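Chitinase (Jonesia denitrificans, PDB 5VG0) probably acts on chitin through its copper-dependent lytic polysaccharide monooxygenase domain, the part present here, as one piece of a larger chitinase. Local coordinates at residues Asp69-Trp83 with Phe95-Thr109. Residues are numbered along the deposited sequence; the frame is centred on the assembly and turned at random.
With CU (copper (II) ion), chain C; PER (peroxide ion), chain D.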
loop_
_atom_site.group_PDB
_atom_site.type_symbol
_atom_site.label_atom_id
_atom_site.label_comp_id
_atom_site.label_asym_id
_atom_site.label_seq_id
_atom_site.Cartn_x
_atom_site.Cartn_y
_atom_site.Cartn_z
ATOM N N ASP A 69 11.383 -6.652 -4.142
ATOM C CA ASP A 69 10.509 -7.466 -3.315
ATOM C C ASP A 69 9.756 -6.539 -2.373
ATOM O O ASP A 69 10.362 -5.730 -1.664
ATOM C CB ASP A 69 11.314 -8.477 -2.498
ATOM C CG ASP A 69 11.887 -9.597 -3.335
ATOM O OD1 ASP A 69 11.515 -9.745 -4.508
ATOM O OD2 ASP A 69 12.714 -10.354 -2.788
ATOM N N LEU A 70 8.445 -6.684 -2.347
ATOM C CA LEU A 70 7.556 -5.886 -1.523
ATOM C C LEU A 70 6.900 -6.803 -0.499
ATOM O O LEU A 70 6.375 -7.857 -0.858
ATOM C CB LEU A 70 6.538 -5.267 -2.457
ATOM C CG LEU A 70 5.526 -4.351 -1.847
ATOM C CD1 LEU A 70 5.151 -3.316 -2.897
ATOM C CD2 LEU A 70 4.320 -5.124 -1.403
ATOM N N THR A 71 6.921 -6.398 0.764
ATOM C CA THR A 71 6.463 -7.229 1.869
ATOM C C THR A 71 5.284 -6.588 2.585
ATOM O O THR A 71 5.322 -5.402 2.937
ATOM C CB THR A 71 7.593 -7.508 2.857
ATOM O OG1 THR A 71 8.605 -8.259 2.181
ATOM C CG2 THR A 71 7.088 -8.310 4.058
ATOM N N TRP A 72 4.249 -7.387 2.797
ATOM C CA TRP A 72 3.092 -7.057 3.613
ATOM C C TRP A 72 3.181 -7.711 4.982
ATOM O O TRP A 72 3.679 -8.829 5.130
ATOM C CB TRP A 72 1.823 -7.610 2.975
ATOM C CG TRP A 72 1.335 -6.966 1.718
ATOM C CD1 TRP A 72 1.787 -7.165 0.451
ATOM C CD2 TRP A 72 0.256 -6.033 1.618
ATOM N NE1 TRP A 72 1.054 -6.408 -0.429
ATOM C CE2 TRP A 72 0.106 -5.703 0.264
ATOM C CE3 TRP A 72 -0.599 -5.445 2.554
ATOM C CZ2 TRP A 72 -0.865 -4.813 -0.190
ATOM C CZ3 TRP A 72 -1.567 -4.558 2.107
ATOM C CH2 TRP A 72 -1.692 -4.256 0.745
ATOM N N LYS A 73 2.637 -7.019 5.974
ATOM C CA LYS A 73 2.306 -7.586 7.274
ATOM C C LYS A 73 0.795 -7.546 7.401
ATOM O O LYS A 73 0.194 -6.474 7.329
ATOM C CB LYS A 73 2.938 -6.763 8.391
ATOM C CG LYS A 73 2.570 -7.255 9.770
ATOM C CD LYS A 73 3.323 -6.498 10.840
ATOM C CE LYS A 73 3.047 -7.058 12.221
ATOM N NZ LYS A 73 3.813 -6.326 13.255
ATOM N N LEU A 74 0.181 -8.711 7.558
ATOM C CA LEU A 74 -1.263 -8.799 7.699
ATOM C C LEU A 74 -1.591 -9.141 9.137
ATOM O O LEU A 74 -1.085 -10.122 9.670
ATOM C CB LEU A 74 -1.849 -9.859 6.772
ATOM C CG LEU A 74 -1.421 -9.781 5.311
ATOM C CD1 LEU A 74 -2.197 -10.839 4.517
ATOM C CD2 LEU A 74 -1.615 -8.404 4.701
ATOM N N THR A 75 -2.424 -8.339 9.767
ATOM C CA THR A 75 -2.892 -8.675 11.104
ATOM C C THR A 75 -4.123 -9.555 11.067
ATOM O O THR A 75 -4.361 -10.299 12.014
ATOM C CB THR A 75 -3.143 -7.407 11.931
ATOM O OG1 THR A 75 -4.059 -6.553 11.254
ATOM C CG2 THR A 75 -1.847 -6.652 12.154
ATOM N N ALA A 76 -4.886 -9.514 9.983
ATOM C CA ALA A 76 -6.064 -10.356 9.841
ATOM C C ALA A 76 -6.052 -10.784 8.386
ATOM O O ALA A 76 -6.409 -9.988 7.503
ATOM C CB ALA A 76 -7.327 -9.580 10.195
ATOM N N PRO A 77 -5.635 -12.006 8.094
ATOM C CA PRO A 77 -5.435 -12.442 6.697
ATOM C C PRO A 77 -6.722 -12.913 6.021
ATOM O O PRO A 77 -7.020 -14.100 5.864
ATOM C CB PRO A 77 -4.431 -13.583 6.853
ATOM C CG PRO A 77 -4.761 -14.167 8.165
ATOM C CD PRO A 77 -5.196 -13.035 9.043
ATOM N N HIS A 78 -7.503 -11.951 5.577
ATOM C CA HIS A 78 -8.786 -12.248 4.953
ATOM C C HIS A 78 -8.609 -13.021 3.663
ATOM O O HIS A 78 -7.646 -12.834 2.922
ATOM C CB HIS A 78 -9.487 -10.948 4.618
ATOM C CG HIS A 78 -9.614 -10.052 5.788
ATOM N ND1 HIS A 78 -10.227 -10.440 6.961
ATOM C CD2 HIS A 78 -9.157 -8.801 5.991
ATOM C CE1 HIS A 78 -10.163 -9.451 7.828
ATOM N NE2 HIS A 78 -9.525 -8.450 7.259
ATOM N N ASN A 79 -9.596 -13.854 3.353
ATOM C CA ASN A 79 -9.639 -14.468 2.038
ATOM C C ASN A 79 -9.584 -13.376 0.982
ATOM O O ASN A 79 -10.235 -12.337 1.109
ATOM C CB ASN A 79 -10.898 -15.314 1.884
ATOM C CG ASN A 79 -10.855 -16.547 2.752
ATOM O OD1 ASN A 79 -11.026 -16.452 3.963
ATOM N ND2 ASN A 79 -10.583 -17.694 2.156
ATOM N N THR A 80 -8.776 -13.613 -0.042
ATOM C CA THR A 80 -8.354 -12.571 -0.963
ATOM C C THR A 80 -8.656 -12.979 -2.393
ATOM O O THR A 80 -8.447 -14.130 -2.785
ATOM C CB THR A 80 -6.846 -12.370 -0.805
ATOM O OG1 THR A 80 -6.565 -11.917 0.515
ATOM C CG2 THR A 80 -6.291 -11.376 -1.781
ATOM N N SER A 81 -9.112 -12.009 -3.183
ATOM C CA SER A 81 -9.228 -12.211 -4.621
ATOM C C SER A 81 -7.893 -11.878 -5.265
ATOM O O SER A 81 -7.109 -12.780 -5.557
ATOM C CB SER A 81 -10.389 -11.408 -5.196
ATOM O OG SER A 81 -10.267 -10.060 -4.827
ATOM N N THR A 82 -7.589 -10.603 -5.451
ATOM C CA THR A 82 -6.342 -10.176 -6.066
ATOM C C THR A 82 -5.633 -9.122 -5.230
ATOM O O THR A 82 -6.239 -8.378 -4.461
ATOM C CB THR A 82 -6.564 -9.606 -7.469
ATOM O OG1 THR A 82 -7.490 -8.532 -7.399
ATOM C CG2 THR A 82 -7.043 -10.660 -8.440
ATOM N N TRP A 83 -4.331 -9.072 -5.462
ATOM C CA TRP A 83 -3.459 -7.977 -5.066
ATOM C C TRP A 83 -3.124 -7.231 -6.350
ATOM O O TRP A 83 -2.571 -7.817 -7.280
ATOM C CB TRP A 83 -2.176 -8.521 -4.435
ATOM C CG TRP A 83 -2.382 -9.523 -3.343
ATOM C CD1 TRP A 83 -2.559 -10.863 -3.487
ATOM C CD2 TRP A 83 -2.421 -9.250 -1.950
ATOM N NE1 TRP A 83 -2.708 -11.445 -2.267
ATOM C CE2 TRP A 83 -2.626 -10.478 -1.297
ATOM C CE3 TRP A 83 -2.295 -8.086 -1.184
ATOM C CZ2 TRP A 83 -2.726 -10.570 0.080
ATOM C CZ3 TRP A 83 -2.381 -8.185 0.182
ATOM C CH2 TRP A 83 -2.602 -9.410 0.799
ATOM N N PHE A 95 -1.647 -10.098 -8.784
ATOM C CA PHE A 95 -1.413 -11.430 -8.234
ATOM C C PHE A 95 -2.747 -11.991 -7.787
ATOM O O PHE A 95 -3.472 -11.346 -7.032
ATOM C CB PHE A 95 -0.475 -11.374 -7.031
ATOM C CG PHE A 95 0.916 -10.967 -7.369
ATOM C CD1 PHE A 95 1.239 -9.631 -7.533
ATOM C CD2 PHE A 95 1.907 -11.908 -7.532
ATOM C CE1 PHE A 95 2.529 -9.249 -7.834
ATOM C CE2 PHE A 95 3.200 -11.528 -7.837
ATOM C CZ PHE A 95 3.506 -10.198 -7.996
ATOM N N ASP A 96 -3.066 -13.193 -8.242
ATOM C CA ASP A 96 -4.345 -13.844 -7.962
ATOM C C ASP A 96 -4.170 -14.792 -6.783
ATOM O O ASP A 96 -3.376 -15.734 -6.849
ATOM C CB ASP A 96 -4.775 -14.599 -9.220
ATOM C CG ASP A 96 -6.138 -15.209 -9.124
ATOM O OD1 ASP A 96 -6.849 -15.007 -8.122
ATOM O OD2 ASP A 96 -6.482 -15.877 -10.121
ATOM N N GLN A 97 -4.901 -14.552 -5.705
ATOM C CA GLN A 97 -4.884 -15.433 -4.546
ATOM C C GLN A 97 -5.992 -16.473 -4.599
ATOM O O GLN A 97 -6.071 -17.341 -3.720
ATOM C CB GLN A 97 -4.984 -14.615 -3.252
ATOM C CG GLN A 97 -4.422 -15.311 -1.999
ATOM C CD GLN A 97 -2.920 -15.279 -1.951
ATOM O OE1 GLN A 97 -2.298 -14.270 -2.213
ATOM N NE2 GLN A 97 -2.329 -16.385 -1.591
ATOM N N LYS A 98 -6.854 -16.401 -5.605
ATOM C CA LYS A 98 -7.817 -17.460 -5.886
ATOM C C LYS A 98 -8.836 -17.640 -4.765
ATOM O O LYS A 98 -9.375 -18.735 -4.573
ATOM C CB LYS A 98 -7.117 -18.788 -6.194
ATOM C CG LYS A 98 -6.123 -18.730 -7.340
ATOM C CD LYS A 98 -6.778 -18.999 -8.662
ATOM C CE LYS A 98 -5.749 -19.096 -9.790
ATOM N NZ LYS A 98 -6.406 -19.105 -11.123
ATOM N N GLY A 99 -9.147 -16.575 -4.040
ATOM C CA GLY A 99 -10.090 -16.641 -2.952
ATOM C C GLY A 99 -9.570 -17.268 -1.685
ATOM O O GLY A 99 -10.363 -17.499 -0.762
ATOM N N GLN A 100 -8.276 -17.546 -1.612
ATOM C CA GLN A 100 -7.667 -18.223 -0.484
ATOM C C GLN A 100 -7.144 -17.226 0.540
ATOM O O GLN A 100 -7.012 -16.035 0.297
ATOM C CB GLN A 100 -6.506 -19.076 -0.976
ATOM C CG GLN A 100 -6.908 -20.197 -1.908
ATOM C CD GLN A 100 -5.715 -20.955 -2.451
ATOM O OE1 GLN A 100 -4.598 -20.824 -1.946
ATOM N NE2 GLN A 100 -5.941 -21.734 -3.504
ATOM N N GLN A 101 -6.830 -17.752 1.697
ATOM C CA GLN A 101 -6.217 -16.990 2.772
ATOM C C GLN A 101 -4.720 -16.843 2.509
ATOM O O GLN A 101 -4.040 -17.840 2.242
ATOM C CB GLN A 101 -6.435 -17.749 4.075
ATOM C CG GLN A 101 -5.767 -17.197 5.316
ATOM C CD GLN A 101 -6.177 -17.977 6.562
ATOM O OE1 GLN A 101 -7.321 -18.443 6.671
ATOM N NE2 GLN A 101 -5.243 -18.146 7.490
ATOM N N PRO A 102 -4.175 -15.639 2.589
ATOM C CA PRO A 102 -2.743 -15.457 2.423
ATOM C C PRO A 102 -2.012 -15.705 3.727
ATOM O O PRO A 102 -2.615 -15.655 4.807
ATOM C CB PRO A 102 -2.640 -13.979 2.030
ATOM C CG PRO A 102 -3.752 -13.353 2.762
ATOM C CD PRO A 102 -4.875 -14.356 2.737
ATOM N N PRO A 103 -0.706 -15.928 3.666
ATOM C CA PRO A 103 0.102 -15.895 4.882
ATOM C C PRO A 103 0.131 -14.488 5.456
ATOM O O PRO A 103 -0.075 -13.506 4.751
ATOM C CB PRO A 103 1.491 -16.320 4.394
ATOM C CG PRO A 103 1.494 -16.001 2.948
ATOM C CD PRO A 103 0.105 -16.077 2.449
ATOM N N THR A 104 0.391 -14.400 6.762
ATOM C CA THR A 104 0.446 -13.092 7.414
ATOM C C THR A 104 1.728 -12.328 7.113
ATOM O O THR A 104 1.775 -11.115 7.331
ATOM C CB THR A 104 0.230 -13.214 8.919
ATOM O OG1 THR A 104 1.144 -14.176 9.445
ATOM C CG2 THR A 104 -1.210 -13.626 9.243
ATOM N N SER A 105 2.757 -12.995 6.607
ATOM C CA SER A 105 3.915 -12.332 6.028
ATOM C C SER A 105 3.967 -12.752 4.572
ATOM O O SER A 105 4.097 -13.940 4.280
ATOM C CB SER A 105 5.189 -12.754 6.739
ATOM O OG SER A 105 6.290 -12.089 6.151
ATOM N N LEU A 106 3.827 -11.793 3.666
ATOM C CA LEU A 106 3.664 -12.066 2.241
ATOM C C LEU A 106 4.594 -11.161 1.461
ATOM O O LEU A 106 4.605 -9.952 1.688
ATOM C CB LEU A 106 2.212 -11.781 1.835
ATOM C CG LEU A 106 1.848 -11.933 0.375
ATOM C CD1 LEU A 106 2.040 -13.357 -0.113
ATOM C CD2 LEU A 106 0.415 -11.507 0.192
ATOM N N THR A 107 5.357 -11.741 0.538
ATOM C CA THR A 107 6.252 -10.979 -0.316
ATOM C C THR A 107 5.881 -11.204 -1.773
ATOM O O THR A 107 5.715 -12.345 -2.205
ATOM C CB THR A 107 7.708 -11.345 -0.032
ATOM O OG1 THR A 107 8.001 -11.035 1.343
ATOM C CG2 THR A 107 8.652 -10.591 -0.937
ATOM N N HIS A 108 5.779 -10.114 -2.524
ATOM C CA HIS A 108 5.581 -10.134 -3.961
ATOM C C HIS A 108 6.755 -9.447 -4.634
ATOM O O HIS A 108 7.254 -8.442 -4.144
ATOM C CB HIS A 108 4.331 -9.356 -4.321
ATOM C CG HIS A 108 3.065 -10.048 -3.959
ATOM N ND1 HIS A 108 1.942 -9.368 -3.555
ATOM C CD2 HIS A 108 2.731 -11.356 -3.963
ATOM C CE1 HIS A 108 0.972 -10.223 -3.321
ATOM N NE2 HIS A 108 1.423 -11.437 -3.559
ATOM N N THR A 109 7.163 -9.967 -5.772
ATOM C CA THR A 109 8.220 -9.357 -6.561
ATOM C C THR A 109 7.609 -8.564 -7.702
ATOM O O THR A 109 6.938 -9.128 -8.569
ATOM C CB THR A 109 9.181 -10.407 -7.111
ATOM O OG1 THR A 109 9.705 -11.169 -6.022
ATOM C CG2 THR A 109 10.322 -9.758 -7.879
HETATM CU CU CU C . -9.187 -6.689 8.152
HETATM O O1 PER D . -11.127 -6.064 7.494
HETATM O O2 PER D . -10.892 -6.632 8.846
HETATM O O HOH W 1 5.554 -9.286 7.188
HETATM O O HOH W 2 -10.074 -7.419 10.321
#
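The indole of W83 meets two residues of strand 105-109 on one face. The edge of the H108 imidazole turns onto its five-membered ring in a T-shaped stack, planes at 69°, with CE1 3.4 Å from W83 CG. Beside it L106 CD2 sits over the six-membered ring as a CH-pi contact, 3.7 Å from the centroid; L106 CG lies anti to the backbone N (chi1 177°), which carries the branch across to the indole. T80 CG2 touches the opposite face near the rim, and W124 also stacks on the indole. At the rim, W83 NE1 donates to Q97 OE1 (2.9 Å) on a lone pair in the carbonyl plane, an approach made possible by the bend of the Q97 chain at chi2 (77°), while P102 CB abuts the edge near CZ2. F95 CG lies over one face of the H108 ring and L106 CG over the opposite one, nearer the rim, and H108 ND1 is hydrogen-bonded to Y85 OH. These side chains pack between the two sheets of the immunoglobulin-like beta-sandwich of AA10 enzymes: strand 69-74 pairs antiparallel with 105-109, and 82-83 with 95-96. Where strand 69-74 gives way to loop, L74 CD1 presses tightly on P102 CG (3.4 Å), and P102 CD reaches H78 O (3.2 Å). H78 NE2 binds copper at 2.0 Å, completing the histidine brace with H1. Further along, N79 ND2 donates a hydrogen bond to G99 O, in the type I' turn Q97-Q100, at 2.9 Å, with the acceptor in the amide plane of N79.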